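Local coordinates for protein UDP-N-acetylenolpyruvoylglucosamine reductase (PDB 3TX1) that reduces UDP-N-acetylenolpyruvoylglucosamine to UDP-N-acetylmuramate with NADPH and a bound FAD, a step in building the peptidoglycan of the cell wall, at residues I258-Q272 and K276-T288. Residues are numbered along the deposited sequence; the frame is centred on the assembly and turned at random.
Sequences IQDSGLQGHIIGGAQ and KHAGFIVNIGGAT. With SO4 (sulfate ion), chain F.
Gln272 and Val282 form an antiparallel hydrogen-bonded pair. Gln272 N donates to Val282 O at 2.9 Å. Val282 N returns a bond to Gln272 O. Ala271 and Asn283 make the next, non-hydrogen-bonded pair. On the buried face, Ala271 CB touches Ile281 CG2 at 4.0 Å, and Ile281 continues onto Ile296 of helix 289-307. Gly270 is buried against the 285-287 turn, with Gly270 O facing Ala287 CB. Ile284 N also makes a weak bond to Gly270 O. Asn283 shapes this bend as an Asx turn. Its OD1 accepts from Gly285 N and Ala287 N, which arrive from opposite faces of its amide plane, while ND2 is bonded to Thr49 O.

Strands 267-268, 271-273 and 281-283 form a small antiparallel sheet in the C-terminal domain of MurB, lying against helix 289-307. A second patch joins the end of helix 254-260 to the turn at 277-280. Ala278 CB packs on Ile258 CG2 at 3.9 Å and also meets the extended chain of Gln264, whose NE2 bonds to Ser274 O. Phe280, the last residue of this turn, touches the FAD and lies beside Ser244, the predicted proton donor.

The face carrying Gln272 and Val282 opens to solvent only towards its outer end. Val282 is buried against Pro236, whereas Ile284 and Ile267 are exposed. Gln272 runs beside Val282, with CG anti to the backbone N (chi1 -174°). This extended chain carries Gln272 NE2 to Gly265 O at 3.1 Å, a nearly straight bond in the amide plane of Gln272. Ile284 crosses Gln272 at about a right angle, with Ile284 CG2 3.5 Å from Gln272 OE1. Farther out the contact is looser: Ile267 CD1 meets Ile284 CD1 at 4.0 Å, with the two side chains again crossed.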
ATOM      1  N   ILE A 258     -14.873 -11.909 -13.454  1.00 30.64           N
ATOM      2  CA  ILE A 258     -15.001 -12.736 -12.319  1.00 28.85           C
ATOM      3  C   ILE A 258     -16.475 -13.077 -12.130  1.00 30.28           C
ATOM      4  O   ILE A 258     -16.845 -14.252 -12.029  1.00 31.45           O
ATOM      5  CB  ILE A 258     -14.358 -12.061 -11.104  1.00 26.74           C
ATOM      6  CG1 ILE A 258     -12.886 -11.857 -11.422  1.00 26.19           C
ATOM      7  CG2 ILE A 258     -14.546 -12.910  -9.867  1.00 24.84           C
ATOM      8  CD1 ILE A 258     -12.024 -11.293 -10.304  1.00 25.67           C
ATOM      9  N   GLN A 259     -17.317 -12.053 -12.154  1.00 31.22           N
ATOM     10  CA  GLN A 259     -18.730 -12.230 -11.907  1.00 31.79           C
ATOM     11  C   GLN A 259     -19.305 -13.127 -12.969  1.00 33.70           C
ATOM     12  O   GLN A 259     -19.981 -14.102 -12.666  1.00 34.89           O
ATOM     13  CB  GLN A 259     -19.388 -10.896 -11.897  1.00 32.84           C
ATOM     14  CG  GLN A 259     -20.703 -10.847 -11.170  1.00 35.18           C
ATOM     15  CD  GLN A 259     -21.199  -9.423 -11.066  1.00 36.68           C
ATOM     16  OE1 GLN A 259     -20.707  -8.536 -11.755  1.00 37.31           O
ATOM     17  NE2 GLN A 259     -22.164  -9.196 -10.201  1.00 39.14           N
ATOM     18  N   ASP A 260     -18.938 -12.858 -14.209  1.00 35.95           N
ATOM     19  CA  ASP A 260     -19.359 -13.689 -15.345  1.00 39.47           C
ATOM     20  C   ASP A 260     -18.915 -15.162 -15.269  1.00 37.84           C
ATOM     21  O   ASP A 260     -19.546 -16.017 -15.872  1.00 40.20           O
ATOM     22  CB  ASP A 260     -18.872 -13.074 -16.670  1.00 41.71           C
ATOM     23  CG  ASP A 260     -19.601 -11.765 -17.032  1.00 44.80           C
ATOM     24  OD1 ASP A 260     -20.578 -11.368 -16.343  1.00 45.66           O
ATOM     25  OD2 ASP A 260     -19.197 -11.130 -18.036  1.00 46.59           O
ATOM     26  N   SER A 261     -17.822 -15.456 -14.569  1.00 33.77           N
ATOM     27  CA  SER A 261     -17.357 -16.846 -14.460  1.00 32.87           C
ATOM     28  C   SER A 261     -18.028 -17.639 -13.338  1.00 31.54           C
ATOM     29  O   SER A 261     -17.675 -18.779 -13.093  1.00 30.81           O
ATOM     30  CB  SER A 261     -15.842 -16.896 -14.305  1.00 31.87           C
ATOM     31  OG  SER A 261     -15.245 -16.232 -15.406  1.00 33.43           O
ATOM     32  N   GLY A 262     -18.997 -17.017 -12.665  1.00 31.09           N
ATOM     33  CA  GLY A 262     -19.710 -17.641 -11.589  1.00 30.06           C
ATOM     34  C   GLY A 262     -18.935 -17.675 -10.302  1.00 28.79           C
ATOM     35  O   GLY A 262     -19.253 -18.449  -9.418  1.00 30.06           O
ATOM     36  N   LEU A 263     -17.919 -16.840 -10.167  1.00 27.60           N
ATOM     37  CA  LEU A 263     -17.119 -16.831  -8.944  1.00 26.14           C
ATOM     38  C   LEU A 263     -17.553 -15.880  -7.856  1.00 25.59           C
ATOM     39  O   LEU A 263     -16.990 -15.909  -6.791  1.00 25.67           O
ATOM     40  CB  LEU A 263     -15.663 -16.505  -9.252  1.00 26.22           C
ATOM     41  CG  LEU A 263     -14.923 -17.507 -10.126  1.00 27.48           C
ATOM     42  CD1 LEU A 263     -13.766 -16.761 -10.792  1.00 26.83           C
ATOM     43  CD2 LEU A 263     -14.488 -18.700  -9.293  1.00 25.44           C
ATOM     44  N   GLN A 264     -18.530 -15.023  -8.089  1.00 27.05           N
ATOM     45  CA  GLN A 264     -18.905 -14.077  -7.049  1.00 25.64           C
ATOM     46  C   GLN A 264     -19.612 -14.767  -5.882  1.00 26.46           C
ATOM     47  O   GLN A 264     -20.616 -15.475  -6.082  1.00 27.64           O
ATOM     48  CB  GLN A 264     -19.757 -12.960  -7.604  1.00 26.45           C
ATOM     49  CG  GLN A 264     -19.869 -11.837  -6.597  1.00 26.51           C
ATOM     50  CD  GLN A 264     -20.462 -10.554  -7.157  1.00 27.64           C
ATOM     51  OE1 GLN A 264     -21.250 -10.569  -8.112  1.00 28.50           O
ATOM     52  NE2 GLN A 264     -20.096  -9.430  -6.538  1.00 27.18           N
ATOM     53  N   GLY A 265     -19.067 -14.551  -4.674  1.00 25.05           N
ATOM     54  CA  GLY A 265     -19.582 -15.135  -3.450  1.00 24.57           C
ATOM     55  C   GLY A 265     -18.756 -16.349  -3.080  1.00 24.47           C
ATOM     56  O   GLY A 265     -18.855 -16.862  -1.983  1.00 25.45           O
ATOM     57  N   HIS A 266     -17.907 -16.806  -3.985  1.00 24.29           N
ATOM     58  CA  HIS A 266     -17.089 -17.968  -3.719  1.00 24.26           C
ATOM     59  C   HIS A 266     -16.314 -17.790  -2.460  1.00 23.66           C
ATOM     60  O   HIS A 266     -15.818 -16.708  -2.195  1.00 23.85           O
ATOM     61  CB  HIS A 266     -16.151 -18.282  -4.886  1.00 24.03           C
ATOM     62  CG  HIS A 266     -15.928 -19.753  -5.051  1.00 25.89           C
ATOM     63  ND1 HIS A 266     -16.788 -20.543  -5.752  1.00 28.15           N
ATOM     64  CD2 HIS A 266     -15.015 -20.601  -4.466  1.00 26.63           C
ATOM     65  CE1 HIS A 266     -16.390 -21.818  -5.677  1.00 28.71           C
ATOM     66  NE2 HIS A 266     -15.311 -21.864  -4.882  1.00 28.76           N
ATOM     67  N   ILE A 267     -16.203 -18.848  -1.663  1.00 24.26           N
ATOM     68  CA  ILE A 267     -15.475 -18.801  -0.395  1.00 23.46           C
ATOM     69  C   ILE A 267     -14.489 -19.933  -0.291  1.00 24.04           C
ATOM     70  O   ILE A 267     -14.801 -21.055  -0.671  1.00 25.66           O
ATOM     71  CB  ILE A 267     -16.447 -18.932   0.797  1.00 24.60           C
ATOM     72  CG1 ILE A 267     -17.341 -17.709   0.873  1.00 24.49           C
ATOM     73  CG2 ILE A 267     -15.720 -19.094   2.139  1.00 24.71           C
ATOM     74  CD1 ILE A 267     -18.473 -17.892   1.836  1.00 26.69           C
ATOM     75  N   ILE A 268     -13.287 -19.618   0.181  1.00 23.49           N
ATOM     76  CA  ILE A 268     -12.296 -20.606   0.534  1.00 24.37           C
ATOM     77  C   ILE A 268     -11.800 -20.188   1.910  1.00 25.98           C
ATOM     78  O   ILE A 268     -11.303 -19.060   2.045  1.00 24.37           O
ATOM     79  CB  ILE A 268     -11.113 -20.609  -0.405  1.00 23.46           C
ATOM     80  CG1 ILE A 268     -11.590 -20.916  -1.830  1.00 22.56           C
ATOM     81  CG2 ILE A 268     -10.071 -21.608   0.123  1.00 24.79           C
ATOM     82  CD1 ILE A 268     -10.471 -21.388  -2.742  1.00 23.10           C
ATOM     83  N   GLY A 269     -11.954 -21.067   2.923  1.00 27.81           N
ATOM     84  CA  GLY A 269     -11.601 -20.727   4.302  1.00 29.09           C
ATOM     85  C   GLY A 269     -12.337 -19.487   4.762  1.00 29.22           C
ATOM     86  O   GLY A 269     -13.549 -19.452   4.759  1.00 30.50           O
ATOM     87  N   GLY A 270     -11.617 -18.443   5.149  1.00 29.77           N
ATOM     88  CA  GLY A 270     -12.273 -17.191   5.558  1.00 29.60           C
ATOM     89  C   GLY A 270     -12.218 -16.087   4.496  1.00 28.29           C
ATOM     90  O   GLY A 270     -12.446 -14.913   4.792  1.00 27.82           O
ATOM     91  N   ALA A 271     -11.927 -16.470   3.258  1.00 26.77           N
ATOM     92  CA  ALA A 271     -11.791 -15.530   2.174  1.00 25.06           C
ATOM     93  C   ALA A 271     -12.969 -15.660   1.218  1.00 25.47           C
ATOM     94  O   ALA A 271     -13.460 -16.759   0.964  1.00 26.86           O
ATOM     95  CB  ALA A 271     -10.481 -15.775   1.448  1.00 23.70           C
ATOM     96  N   GLN A 272     -13.424 -14.537   0.671  1.00 25.33           N
ATOM     97  CA  GLN A 272     -14.563 -14.553  -0.251  1.00 24.52           C
ATOM     98  C   GLN A 272     -14.425 -13.575  -1.396  1.00 22.39           C
ATOM     99  O   GLN A 272     -13.959 -12.468  -1.204  1.00 23.75           O
ATOM    100  CB  GLN A 272     -15.847 -14.245   0.501  1.00 25.46           C
ATOM    101  CG  GLN A 272     -17.098 -14.388  -0.360  1.00 25.61           C
ATOM    102  CD  GLN A 272     -18.352 -14.003   0.382  1.00 27.29           C
ATOM    103  OE1 GLN A 272     -18.344 -13.049   1.167  1.00 28.82           O
ATOM    104  NE2 GLN A 272     -19.452 -14.712   0.120  1.00 28.59           N
ATOM    105  N   LYS A 276     -20.049  -7.764  -3.097  1.00 28.12           N
ATOM    106  CA  LYS A 276     -20.347  -6.411  -3.479  1.00 31.38           C
ATOM    107  C   LYS A 276     -19.525  -5.969  -4.705  1.00 31.50           C
ATOM    108  O   LYS A 276     -20.050  -5.275  -5.570  1.00 33.79           O
ATOM    109  CB  LYS A 276     -20.193  -5.470  -2.290  1.00 32.09           C
ATOM    110  CG  LYS A 276     -20.528  -4.043  -2.609  1.00 34.02           C
ATOM    111  CD  LYS A 276     -20.125  -3.241  -1.405  1.00 35.70           C
ATOM    112  CE  LYS A 276     -20.866  -1.916  -1.368  1.00 39.19           C
ATOM    113  NZ  LYS A 276     -20.685  -1.328  -0.017  1.00 40.70           N
ATOM    114  N   HIS A 277     -18.272  -6.401  -4.786  1.00 28.68           N
ATOM    115  CA  HIS A 277     -17.403  -6.074  -5.923  1.00 29.35           C
ATOM    116  C   HIS A 277     -16.594  -7.318  -6.232  1.00 27.79           C
ATOM    117  O   HIS A 277     -15.671  -7.686  -5.487  1.00 25.07           O
ATOM    118  CB  HIS A 277     -16.458  -4.931  -5.549  1.00 29.94           C
ATOM    119  CG  HIS A 277     -15.717  -4.352  -6.715  1.00 30.12           C
ATOM    120  ND1 HIS A 277     -15.851  -3.063  -7.089  1.00 31.31           N
ATOM    121  CD2 HIS A 277     -14.866  -4.938  -7.637  1.00 29.97           C
ATOM    122  CE1 HIS A 277     -15.091  -2.821  -8.172  1.00 31.26           C
ATOM    123  NE2 HIS A 277     -14.500  -3.964  -8.524  1.00 30.75           N
ATOM    124  N   ALA A 278     -16.913  -7.988  -7.330  1.00 28.53           N
ATOM    125  CA  ALA A 278     -16.273  -9.273  -7.573  1.00 27.59           C
ATOM    126  C   ALA A 278     -14.775  -9.224  -7.699  1.00 27.61           C
ATOM    127  O   ALA A 278     -14.157 -10.268  -7.626  1.00 29.27           O
ATOM    128  CB  ALA A 278     -16.873  -9.979  -8.761  1.00 29.92           C
ATOM    129  N   GLY A 279     -14.181  -8.038  -7.887  1.00 26.92           N
ATOM    130  CA  GLY A 279     -12.720  -7.929  -8.036  1.00 24.55           C
ATOM    131  C   GLY A 279     -11.973  -7.773  -6.714  1.00 23.81           C
ATOM    132  O   GLY A 279     -10.752  -7.570  -6.704  1.00 23.56           O
ATOM    133  N   PHE A 280     -12.723  -7.868  -5.614  1.00 22.95           N
ATOM    134  CA  PHE A 280     -12.218  -7.793  -4.257  1.00 22.27           C
ATOM    135  C   PHE A 280     -12.372  -9.118  -3.537  1.00 21.95           C
ATOM    136  O   PHE A 280     -13.435  -9.748  -3.569  1.00 21.74           O
ATOM    137  CB  PHE A 280     -13.066  -6.845  -3.449  1.00 23.39           C
ATOM    138  CG  PHE A 280     -12.662  -5.416  -3.536  1.00 25.18           C
ATOM    139  CD1 PHE A 280     -12.804  -4.694  -4.719  1.00 27.12           C
ATOM    140  CD2 PHE A 280     -12.274  -4.742  -2.399  1.00 25.86           C
ATOM    141  CE1 PHE A 280     -12.472  -3.333  -4.791  1.00 28.24           C
ATOM    142  CE2 PHE A 280     -11.981  -3.377  -2.463  1.00 28.92           C
ATOM    143  CZ  PHE A 280     -12.073  -2.667  -3.659  1.00 27.87           C
ATOM    144  N   ILE A 281     -11.326  -9.524  -2.836  1.00 21.41           N
ATOM    145  CA  ILE A 281     -11.442 -10.704  -2.007  1.00 21.23           C
ATOM    146  C   ILE A 281     -11.516 -10.208  -0.560  1.00 21.86           C
ATOM    147  O   ILE A 281     -10.526  -9.712  -0.019  1.00 21.92           O
ATOM    148  CB  ILE A 281     -10.263 -11.645  -2.241  1.00 20.32           C
ATOM    149  CG1 ILE A 281     -10.400 -12.220  -3.633  1.00 19.85           C
ATOM    150  CG2 ILE A 281     -10.249 -12.769  -1.223  1.00 20.24           C
ATOM    151  CD1 ILE A 281      -9.241 -13.084  -4.044  1.00 19.97           C
ATOM    152  N   VAL A 282     -12.690 -10.313   0.043  1.00 21.50           N
ATOM    153  CA  VAL A 282     -12.866  -9.857   1.413  1.00 23.09           C
ATOM    154  C   VAL A 282     -12.581 -10.947   2.455  1.00 24.02           C
ATOM    155  O   VAL A 282     -12.654 -12.124   2.175  1.00 24.55           O
ATOM    156  CB  VAL A 282     -14.298  -9.338   1.660  1.00 23.38           C
ATOM    157  CG1 VAL A 282     -14.594  -8.195   0.736  1.00 23.27           C
ATOM    158  CG2 VAL A 282     -15.303 -10.459   1.446  1.00 23.34           C
ATOM    159  N   ASN A 283     -12.369 -10.518   3.688  1.00 25.55           N
ATOM    160  CA  ASN A 283     -12.028 -11.369   4.802  1.00 26.09           C
ATOM    161  C   ASN A 283     -13.237 -11.446   5.673  1.00 27.44           C
ATOM    162  O   ASN A 283     -13.416 -10.610   6.554  1.00 30.98           O
ATOM    163  CB  ASN A 283     -10.900 -10.697   5.581  1.00 26.68           C
ATOM    164  CG  ASN A 283     -10.374 -11.529   6.718  1.00 28.99           C
ATOM    165  OD1 ASN A 283     -10.940 -12.571   7.091  1.00 30.34           O
ATOM    166  ND2 ASN A 283      -9.251 -11.080   7.281  1.00 29.56           N
ATOM    167  N   ILE A 284     -14.069 -12.442   5.441  1.00 26.35           N
ATOM    168  CA  ILE A 284     -15.268 -12.613   6.236  1.00 26.93           C
ATOM    169  C   ILE A 284     -15.005 -13.136   7.646  1.00 29.05           C
ATOM    170  O   ILE A 284     -15.952 -13.512   8.333  1.00 31.34           O
ATOM    171  CB  ILE A 284     -16.299 -13.509   5.531  1.00 26.39           C
ATOM    172  CG1 ILE A 284     -15.760 -14.920   5.339  1.00 26.01           C
ATOM    173  CG2 ILE A 284     -16.691 -12.886   4.206  1.00 25.04           C
ATOM    174  CD1 ILE A 284     -16.803 -15.914   4.872  1.00 26.74           C
ATOM    175  N   GLY A 285     -13.739 -13.189   8.069  1.00 28.97           N
ATOM    176  CA  GLY A 285     -13.393 -13.547   9.452  1.00 30.30           C
ATOM    177  C   GLY A 285     -12.381 -14.658   9.572  1.00 31.31           C
ATOM    178  O   GLY A 285     -12.650 -15.819   9.232  1.00 31.87           O
ATOM    179  N   GLY A 286     -11.191 -14.331  10.032  1.00 32.13           N
ATOM    180  CA  GLY A 286     -10.181 -15.380  10.216  1.00 33.68           C
ATOM    181  C   GLY A 286      -9.551 -15.914   8.938  1.00 32.65           C
ATOM    182  O   GLY A 286      -8.947 -17.007   8.918  1.00 32.80           O
ATOM    183  N   ALA A 287      -9.667 -15.147   7.859  1.00 31.07           N
ATOM    184  CA  ALA A 287      -8.988 -15.554   6.640  1.00 31.30           C
ATOM    185  C   ALA A 287      -7.449 -15.660   6.869  1.00 32.69           C
ATOM    186  O   ALA A 287      -6.877 -15.017   7.784  1.00 33.60           O
ATOM    187  CB  ALA A 287      -9.297 -14.590   5.501  1.00 28.88           C
ATOM    188  N   THR A 288      -6.786 -16.488   6.065  1.00 31.58           N
ATOM    189  CA  THR A 288      -5.335 -16.585   6.139  1.00 32.07           C
ATOM    190  C   THR A 288      -4.787 -16.262   4.774  1.00 30.78           C
ATOM    191  O   THR A 288      -5.535 -16.327   3.766  1.00 30.17           O
ATOM    192  CB  THR A 288      -4.938 -18.008   6.461  1.00 34.04           C
ATOM    193  OG1 THR A 288      -5.396 -18.863   5.403  1.00 34.05           O
ATOM    194  CG2 THR A 288      -5.603 -18.408   7.731  1.00 35.30           C
TER
HETATM  195  S   SO4 F 303     -12.882  -3.535 -12.141  1.00 71.35           S
HETATM  196  O1  SO4 F 303     -12.794  -2.151 -11.621  1.00 69.87           O
HETATM  197  O2  SO4 F 303     -14.304  -3.886 -12.386  1.00 72.19           O
HETATM  198  O3  SO4 F 303     -12.104  -3.677 -13.397  1.00 72.34           O
HETATM  199  O4  SO4 F 303     -12.307  -4.467 -11.138  1.00 68.04           O